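Local coordinates for leukocyte-associated immunoglobulin-like receptor 1 (Mus musculus, PDB 4ESK), which acts as an inhibitory collagen receptor of immune cells, restraining natural killer, B and T cells, here represented by its extracellular Ig-like domain, at residues R43-S55 / F65-Y78. Residues are numbered along the deposited sequence; the frame is centred on the assembly and turned at random.
Sequences RLEKDGSTFMEKS and FEIGPVNETITGHY
Lys46 lies alongside Tyr78, both side chains pointing the same way, with CG of Lys46 over one face of the phenol ring, 4.1 Å from its centroid. The lysine chain runs extended and bends only at its last torsion (chi4 -59°). This turns Lys46 NZ to Thr75 O at 3.0 Å and into a salt bridge with Asp47 OD2. Replacing Lys46 by a methionine would probably leave Asp47 without its cationic mate and Thr75 O without this donor. The other Asp47 oxygen, OD1, accepts from His77 N at 2.9 Å, and Asp47 N bonds to His77 O. Tyr78 OH is held by Ile74 O at 2.6 Å, as in the tyrosine corner of Ig domains. The edge of Tyr78 meets the face of Phe51 in a T-shaped pair, planes at 89°. Phe51 CZ also touches Ile74 CD1, and its CE2 touches Ile67 CD1. Further along, Phe65 is sandwiched: Leu44 CB covers one face and Lys54 CE the other. Met52 packs obliquely on this ring. Strand 41-46 pairs antiparallel with strand 76-84, while strand 62-67, paired with strand 26-31, packs across from the hairpin of 41-46 and 49-55 in the Ig sandwich.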
ATOM      1  N   ARG A  43      -6.989  -2.593  -4.365  1.00 14.07           N
ATOM      2  CA  ARG A  43      -6.010  -2.146  -5.330  1.00 15.21           C
ATOM      3  C   ARG A  43      -5.002  -1.185  -4.719  1.00 14.72           C
ATOM      4  O   ARG A  43      -5.304  -0.396  -3.797  1.00 13.83           O
ATOM      5  CB  ARG A  43      -6.665  -1.557  -6.556  1.00 17.41           C
ATOM      6  CG  ARG A  43      -7.295  -0.193  -6.428  1.00 19.46           C
ATOM      7  CD  ARG A  43      -7.864   0.177  -7.795  1.00 21.50           C
ATOM      8  NE  ARG A  43      -8.527   1.476  -7.838  1.00 23.22           N
ATOM      9  CZ  ARG A  43      -9.818   1.699  -7.576  1.00 23.91           C
ATOM     10  NH1 ARG A  43     -10.641   0.725  -7.200  1.00 24.75           N
ATOM     11  NH2 ARG A  43     -10.292   2.923  -7.693  1.00 24.87           N
ATOM     12  N   LEU A  44      -3.785  -1.327  -5.204  1.00 13.85           N
ATOM     13  CA  LEU A  44      -2.733  -0.397  -4.899  1.00 14.70           C
ATOM     14  C   LEU A  44      -2.716   0.587  -6.041  1.00 15.54           C
ATOM     15  O   LEU A  44      -2.500   0.192  -7.201  1.00 17.07           O
ATOM     16  CB  LEU A  44      -1.426  -1.159  -4.770  1.00 14.87           C
ATOM     17  CG  LEU A  44      -0.188  -0.462  -4.250  1.00 15.98           C
ATOM     18  CD1 LEU A  44      -0.476   0.254  -2.924  1.00 15.78           C
ATOM     19  CD2 LEU A  44       0.862  -1.548  -4.093  1.00 14.60           C
ATOM     20  N   GLU A  45      -2.986   1.843  -5.724  1.00 15.92           N
ATOM     21  CA  GLU A  45      -2.956   2.938  -6.686  1.00 17.86           C
ATOM     22  C   GLU A  45      -1.583   3.598  -6.602  1.00 19.20           C
ATOM     23  O   GLU A  45      -1.094   3.857  -5.503  1.00 17.18           O
ATOM     24  CB  GLU A  45      -4.042   3.970  -6.383  1.00 21.34           C
ATOM     25  CG  GLU A  45      -4.176   5.064  -7.455  1.00 24.98           C
ATOM     26  CD  GLU A  45      -5.182   6.153  -7.111  1.00 28.86           C
ATOM     27  OE1 GLU A  45      -6.307   6.103  -7.634  1.00 32.56           O
ATOM     28  OE2 GLU A  45      -4.856   7.070  -6.309  1.00 33.39           O
ATOM     29  N   LYS A  46      -0.974   3.852  -7.758  1.00 18.04           N
ATOM     30  CA  LYS A  46       0.290   4.604  -7.827  1.00 18.31           C
ATOM     31  C   LYS A  46       0.106   5.769  -8.770  1.00 19.54           C
ATOM     32  O   LYS A  46      -0.269   5.558  -9.924  1.00 19.00           O
ATOM     33  CB  LYS A  46       1.418   3.711  -8.331  1.00 19.26           C
ATOM     34  CG  LYS A  46       2.785   4.394  -8.534  1.00 19.51           C
ATOM     35  CD  LYS A  46       3.791   3.393  -9.068  1.00 20.40           C
ATOM     36  CE  LYS A  46       5.179   3.987  -9.244  1.00 22.28           C
ATOM     37  NZ  LYS A  46       5.202   5.146 -10.185  1.00 22.39           N
ATOM     38  N   ASP A  47       0.366   6.985  -8.288  1.00 19.66           N
ATOM     39  CA  ASP A  47       0.326   8.209  -9.105  1.00 21.61           C
ATOM     40  C   ASP A  47      -0.997   8.343  -9.878  1.00 24.24           C
ATOM     41  O   ASP A  47      -1.002   8.625 -11.073  1.00 23.62           O
ATOM     42  CB  ASP A  47       1.523   8.242 -10.067  1.00 22.74           C
ATOM     43  CG  ASP A  47       2.860   8.223  -9.346  1.00 23.48           C
ATOM     44  OD1 ASP A  47       2.931   8.756  -8.224  1.00 21.80           O
ATOM     45  OD2 ASP A  47       3.841   7.676  -9.911  1.00 25.87           O
ATOM     46  N   GLY A  48      -2.107   8.102  -9.191  1.00 24.98           N
ATOM     47  CA  GLY A  48      -3.433   8.237  -9.791  1.00 25.53           C
ATOM     48  C   GLY A  48      -3.960   7.100 -10.653  1.00 25.96           C
ATOM     49  O   GLY A  48      -5.062   7.231 -11.183  1.00 28.43           O
ATOM     50  N   SER A  49      -3.220   5.995 -10.817  1.00 23.72           N
ATOM     51  CA  SER A  49      -3.745   4.855 -11.571  0.50 23.67           C
ATOM     52  C   SER A  49      -3.498   3.525 -10.876  1.00 22.73           C
ATOM     53  O   SER A  49      -2.650   3.410  -9.979  1.00 22.43           O
ATOM     54  CB  SER A  49      -3.207   4.827 -13.009  0.50 24.36           C
ATOM     55  OG  SER A  49      -1.866   4.395 -13.064  0.50 24.60           O
ATOM     56  N   THR A  50      -4.280   2.516 -11.269  1.00 20.84           N
ATOM     57  CA  THR A  50      -4.152   1.194 -10.696  1.00 19.86           C
ATOM     58  C   THR A  50      -2.781   0.603 -11.002  1.00 19.49           C
ATOM     59  O   THR A  50      -2.358   0.522 -12.173  1.00 19.58           O
ATOM     60  CB  THR A  50      -5.247   0.252 -11.207  1.00 20.51           C
ATOM     61  OG1 THR A  50      -6.533   0.824 -10.937  1.00 21.35           O
ATOM     62  CG2 THR A  50      -5.129  -1.103 -10.555  1.00 20.76           C
ATOM     63  N   PHE A  51      -2.068   0.230  -9.952  1.00 17.84           N
ATOM     64  CA  PHE A  51      -0.742  -0.374 -10.062  1.00 18.41           C
ATOM     65  C   PHE A  51      -0.829  -1.894  -9.959  1.00 17.45           C
ATOM     66  O   PHE A  51      -0.280  -2.626 -10.784  1.00 16.45           O
ATOM     67  CB  PHE A  51       0.191   0.229  -8.996  1.00 19.26           C
ATOM     68  CG  PHE A  51       1.602  -0.283  -9.040  1.00 20.54           C
ATOM     69  CD1 PHE A  51       2.467   0.110 -10.053  1.00 22.01           C
ATOM     70  CD2 PHE A  51       2.079  -1.137  -8.057  1.00 21.29           C
ATOM     71  CE1 PHE A  51       3.785  -0.350 -10.079  1.00 22.41           C
ATOM     72  CE2 PHE A  51       3.384  -1.607  -8.083  1.00 23.04           C
ATOM     73  CZ  PHE A  51       4.244  -1.214  -9.097  1.00 22.73           C
ATOM     74  N   MET A  52      -1.499  -2.390  -8.927  1.00 16.66           N
ATOM     75  CA  MET A  52      -1.705  -3.819  -8.731  1.00 17.05           C
ATOM     76  C   MET A  52      -3.085  -3.965  -8.092  1.00 16.39           C
ATOM     77  O   MET A  52      -3.542  -3.051  -7.383  1.00 15.13           O
ATOM     78  CB  MET A  52      -0.646  -4.425  -7.793  1.00 17.96           C
ATOM     79  CG  MET A  52       0.737  -4.629  -8.388  1.00 19.14           C
ATOM     80  SD  MET A  52       1.943  -4.984  -7.093  1.00 20.83           S
ATOM     81  CE  MET A  52       3.380  -5.376  -8.107  1.00 22.49           C
ATOM     82  N   GLU A  53      -3.750  -5.082  -8.368  1.00 17.01           N
ATOM     83  CA  GLU A  53      -5.017  -5.372  -7.710  1.00 17.74           C
ATOM     84  C   GLU A  53      -5.285  -6.846  -7.557  1.00 16.46           C
ATOM     85  O   GLU A  53      -4.690  -7.691  -8.229  1.00 15.87           O
ATOM     86  CB  GLU A  53      -6.171  -4.657  -8.398  1.00 19.36           C
ATOM     87  CG  GLU A  53      -6.492  -5.156  -9.789  1.00 21.08           C
ATOM     88  CD  GLU A  53      -7.534  -4.308 -10.509  1.00 23.88           C
ATOM     89  OE1 GLU A  53      -8.197  -3.450  -9.886  1.00 24.03           O
ATOM     90  OE2 GLU A  53      -7.676  -4.516 -11.732  1.00 26.08           O
ATOM     91  N   LYS A  54      -6.172  -7.164  -6.629  1.00 15.66           N
ATOM     92  CA  LYS A  54      -6.554  -8.537  -6.374  1.00 16.00           C
ATOM     93  C   LYS A  54      -7.798  -8.602  -5.509  1.00 15.60           C
ATOM     94  O   LYS A  54      -8.219  -7.590  -4.974  1.00 14.67           O
ATOM     95  CB  LYS A  54      -5.412  -9.331  -5.714  1.00 16.32           C
ATOM     96  CG  LYS A  54      -4.908  -8.802  -4.381  1.00 17.09           C
ATOM     97  CD  LYS A  54      -3.996  -9.820  -3.701  1.00 17.86           C
ATOM     98  CE  LYS A  54      -3.115  -9.184  -2.639  1.00 18.87           C
ATOM     99  NZ  LYS A  54      -2.142 -10.138  -2.050  1.00 18.87           N
ATOM    100  N   SER A  55      -8.382  -9.801  -5.421  1.00 16.70           N
ATOM    101  CA  SER A  55      -9.475 -10.062  -4.510  0.50 16.85           C
ATOM    102  C   SER A  55      -8.971  -9.944  -3.082  1.00 16.17           C
ATOM    103  O   SER A  55      -7.814 -10.250  -2.794  1.00 15.65           O
ATOM    104  CB  SER A  55     -10.038 -11.466  -4.712  0.50 18.23           C
ATOM    105  OG  SER A  55     -10.906 -11.788  -3.644  0.50 19.46           O
ATOM    106  N   PHE A  65       0.961  -6.607  -0.859  1.00 14.98           N
ATOM    107  CA  PHE A  65       1.505  -6.581  -2.211  1.00 15.39           C
ATOM    108  C   PHE A  65       3.025  -6.548  -2.077  1.00 16.37           C
ATOM    109  O   PHE A  65       3.560  -5.609  -1.506  1.00 16.40           O
ATOM    110  CB  PHE A  65       1.035  -5.329  -2.939  1.00 14.74           C
ATOM    111  CG  PHE A  65      -0.451  -5.262  -3.174  1.00 14.60           C
ATOM    112  CD1 PHE A  65      -0.982  -5.702  -4.358  1.00 14.19           C
ATOM    113  CD2 PHE A  65      -1.307  -4.716  -2.229  1.00 14.75           C
ATOM    114  CE1 PHE A  65      -2.347  -5.643  -4.595  1.00 14.66           C
ATOM    115  CE2 PHE A  65      -2.677  -4.657  -2.452  1.00 15.14           C
ATOM    116  CZ  PHE A  65      -3.196  -5.106  -3.647  1.00 15.07           C
ATOM    117  N   GLU A  66       3.716  -7.578  -2.559  1.00 17.42           N
ATOM    118  CA  GLU A  66       5.171  -7.574  -2.541  0.50 18.27           C
ATOM    119  C   GLU A  66       5.670  -7.000  -3.854  1.00 18.30           C
ATOM    120  O   GLU A  66       5.252  -7.443  -4.928  1.00 16.89           O
ATOM    121  CB  GLU A  66       5.761  -8.963  -2.332  0.50 19.73           C
ATOM    122  CG  GLU A  66       7.238  -8.895  -1.955  0.50 21.08           C
ATOM    123  CD  GLU A  66       7.935 -10.234  -1.997  0.50 22.34           C
ATOM    124  OE1 GLU A  66       7.275 -11.246  -2.305  0.50 24.78           O
ATOM    125  OE2 GLU A  66       9.148 -10.278  -1.709  0.50 24.87           O
ATOM    126  N   ILE A  67       6.547  -6.005  -3.745  1.00 16.99           N
ATOM    127  CA  ILE A  67       7.117  -5.293  -4.864  1.00 17.49           C
ATOM    128  C   ILE A  67       8.642  -5.343  -4.761  1.00 17.73           C
ATOM    129  O   ILE A  67       9.239  -4.630  -3.977  1.00 17.24           O
ATOM    130  CB  ILE A  67       6.687  -3.819  -4.904  1.00 18.67           C
ATOM    131  CG1 ILE A  67       5.165  -3.683  -4.817  1.00 19.30           C
ATOM    132  CG2 ILE A  67       7.186  -3.143  -6.167  1.00 18.74           C
ATOM    133  CD1 ILE A  67       4.738  -2.234  -4.697  1.00 19.15           C
ATOM    134  N   GLY A  68       9.276  -6.202  -5.557  1.00 17.42           N
ATOM    135  CA  GLY A  68      10.729  -6.329  -5.475  1.00 17.87           C
ATOM    136  C   GLY A  68      11.269  -7.281  -6.523  1.00 18.11           C
ATOM    137  O   GLY A  68      10.570  -8.213  -6.918  1.00 18.10           O
ATOM    138  N   PRO A  69      12.519  -7.062  -6.960  1.00 17.89           N
ATOM    139  CA  PRO A  69      13.416  -5.954  -6.597  1.00 17.46           C
ATOM    140  C   PRO A  69      13.015  -4.637  -7.224  1.00 17.36           C
ATOM    141  O   PRO A  69      12.650  -4.579  -8.406  1.00 18.26           O
ATOM    142  CB  PRO A  69      14.772  -6.414  -7.146  1.00 18.05           C
ATOM    143  CG  PRO A  69      14.409  -7.275  -8.299  1.00 17.41           C
ATOM    144  CD  PRO A  69      13.184  -8.019  -7.851  1.00 17.78           C
ATOM    145  N   VAL A  70      13.089  -3.563  -6.451  1.00 16.87           N
ATOM    146  CA  VAL A  70      12.660  -2.256  -6.949  1.00 17.31           C
ATOM    147  C   VAL A  70      13.713  -1.565  -7.828  1.00 18.33           C
ATOM    148  O   VAL A  70      14.927  -1.725  -7.646  1.00 19.15           O
ATOM    149  CB  VAL A  70      12.216  -1.285  -5.828  1.00 17.95           C
ATOM    150  CG1 VAL A  70      11.019  -1.872  -5.072  1.00 17.34           C
ATOM    151  CG2 VAL A  70      13.368  -0.968  -4.887  1.00 18.53           C
ATOM    152  N   ASN A  71      13.214  -0.798  -8.778  1.00 19.45           N
ATOM    153  CA  ASN A  71      14.039   0.163  -9.493  1.00 21.37           C
ATOM    154  C   ASN A  71      13.346   1.517  -9.594  1.00 22.82           C
ATOM    155  O   ASN A  71      12.359   1.766  -8.894  1.00 22.50           O
ATOM    156  CB  ASN A  71      14.452  -0.410 -10.856  1.00 21.93           C
ATOM    157  CG  ASN A  71      13.275  -0.619 -11.776  1.00 23.51           C
ATOM    158  OD1 ASN A  71      12.185  -0.088 -11.546  1.00 24.66           O
ATOM    159  ND2 ASN A  71      13.485  -1.403 -12.835  1.00 25.67           N
ATOM    160  N   GLU A  72      13.857   2.401 -10.457  1.00 23.13           N
ATOM    161  CA  GLU A  72      13.370   3.771 -10.557  0.50 24.12           C
ATOM    162  C   GLU A  72      11.882   3.869 -10.920  1.00 23.60           C
ATOM    163  O   GLU A  72      11.250   4.849 -10.616  1.00 24.18           O
ATOM    164  CB  GLU A  72      14.230   4.583 -11.550  0.50 25.86           C
ATOM    165  CG  GLU A  72      14.132   4.171 -13.021  0.50 26.98           C
ATOM    166  CD  GLU A  72      14.953   2.939 -13.386  0.50 27.92           C
ATOM    167  OE1 GLU A  72      15.771   2.470 -12.556  0.50 27.19           O
ATOM    168  OE2 GLU A  72      14.776   2.439 -14.523  0.50 29.38           O
ATOM    169  N   THR A  73      11.342   2.839 -11.575  1.00 23.50           N
ATOM    170  CA  THR A  73       9.919   2.819 -11.943  1.00 23.36           C
ATOM    171  C   THR A  73       9.005   2.747 -10.697  1.00 23.70           C
ATOM    172  O   THR A  73       7.801   2.994 -10.793  1.00 24.54           O
ATOM    173  CB  THR A  73       9.584   1.658 -12.908  1.00 23.55           C
ATOM    174  OG1 THR A  73       9.615   0.385 -12.233  1.00 25.83           O
ATOM    175  CG2 THR A  73      10.596   1.634 -14.083  1.00 23.91           C
ATOM    176  N   ILE A  74       9.584   2.419  -9.545  1.00 21.71           N
ATOM    177  CA  ILE A  74       8.803   2.271  -8.310  1.00 21.11           C
ATOM    178  C   ILE A  74       8.636   3.592  -7.539  1.00 19.72           C
ATOM    179  O   ILE A  74       7.722   3.744  -6.701  1.00 18.85           O
ATOM    180  CB  ILE A  74       9.410   1.147  -7.454  1.00 20.99           C
ATOM    181  CG1 ILE A  74       9.377  -0.179  -8.226  1.00 20.41           C
ATOM    182  CG2 ILE A  74       8.649   0.964  -6.127  1.00 19.17           C
ATOM    183  CD1 ILE A  74       8.018  -0.555  -8.818  1.00 21.35           C
ATOM    184  N   THR A  75       9.471   4.582  -7.831  1.00 18.90           N
ATOM    185  CA  THR A  75       9.279   5.924  -7.282  1.00 18.58           C
ATOM    186  C   THR A  75       7.890   6.491  -7.580  1.00 19.70           C
ATOM    187  O   THR A  75       7.435   6.471  -8.734  1.00 19.49           O
ATOM    188  CB  THR A  75      10.385   6.882  -7.764  1.00 19.19           C
ATOM    189  OG1 THR A  75      11.644   6.402  -7.282  1.00 18.33           O
ATOM    190  CG2 THR A  75      10.161   8.312  -7.292  1.00 18.95           C
ATOM    191  N   GLY A  76       7.203   6.972  -6.536  1.00 17.90           N
ATOM    192  CA  GLY A  76       5.856   7.514  -6.688  1.00 17.76           C
ATOM    193  C   GLY A  76       5.026   7.560  -5.411  1.00 16.79           C
ATOM    194  O   GLY A  76       5.540   7.265  -4.328  1.00 14.57           O
ATOM    195  N   HIS A  77       3.747   7.931  -5.569  1.00 16.35           N
ATOM    196  CA  HIS A  77       2.789   8.079  -4.466  1.00 16.52           C
ATOM    197  C   HIS A  77       1.809   6.946  -4.483  1.00 16.73           C
ATOM    198  O   HIS A  77       1.229   6.642  -5.542  1.00 16.43           O
ATOM    199  CB  HIS A  77       2.028   9.393  -4.592  1.00 17.75           C
ATOM    200  CG  HIS A  77       2.882  10.613  -4.329  1.00 20.45           C
ATOM    201  ND1 HIS A  77       3.690  11.145  -5.271  1.00 23.43           N
ATOM    202  CD2 HIS A  77       3.046  11.392  -3.189  1.00 22.89           C
ATOM    203  CE1 HIS A  77       4.343  12.213  -4.761  1.00 23.07           C
ATOM    204  NE2 HIS A  77       3.955  12.368  -3.488  1.00 24.63           N
ATOM    205  N   TYR A  78       1.590   6.331  -3.322  1.00 14.78           N
ATOM    206  CA  TYR A  78       0.820   5.109  -3.227  1.00 13.91           C
ATOM    207  C   TYR A  78      -0.307   5.241  -2.227  1.00 14.00           C
ATOM    208  O   TYR A  78      -0.140   5.866  -1.184  1.00 13.20           O
ATOM    209  CB  TYR A  78       1.698   3.961  -2.768  1.00 14.23           C
ATOM    210  CG  TYR A  78       2.730   3.512  -3.788  1.00 14.67           C
ATOM    211  CD1 TYR A  78       2.489   2.422  -4.614  1.00 14.82           C
ATOM    212  CD2 TYR A  78       3.933   4.192  -3.917  1.00 15.21           C
ATOM    213  CE1 TYR A  78       3.429   2.000  -5.547  1.00 15.93           C
ATOM    214  CE2 TYR A  78       4.882   3.783  -4.849  1.00 15.72           C
ATOM    215  CZ  TYR A  78       4.626   2.693  -5.644  1.00 15.52           C
ATOM    216  OH  TYR A  78       5.580   2.285  -6.544  1.00 16.91           O
TER
HETATM  217  O   HOH W   1      -1.741   7.173  -5.194  1.00 30.57           O
HETATM  218  O   HOH W   2       6.128   9.013  -9.923  1.00 33.01           O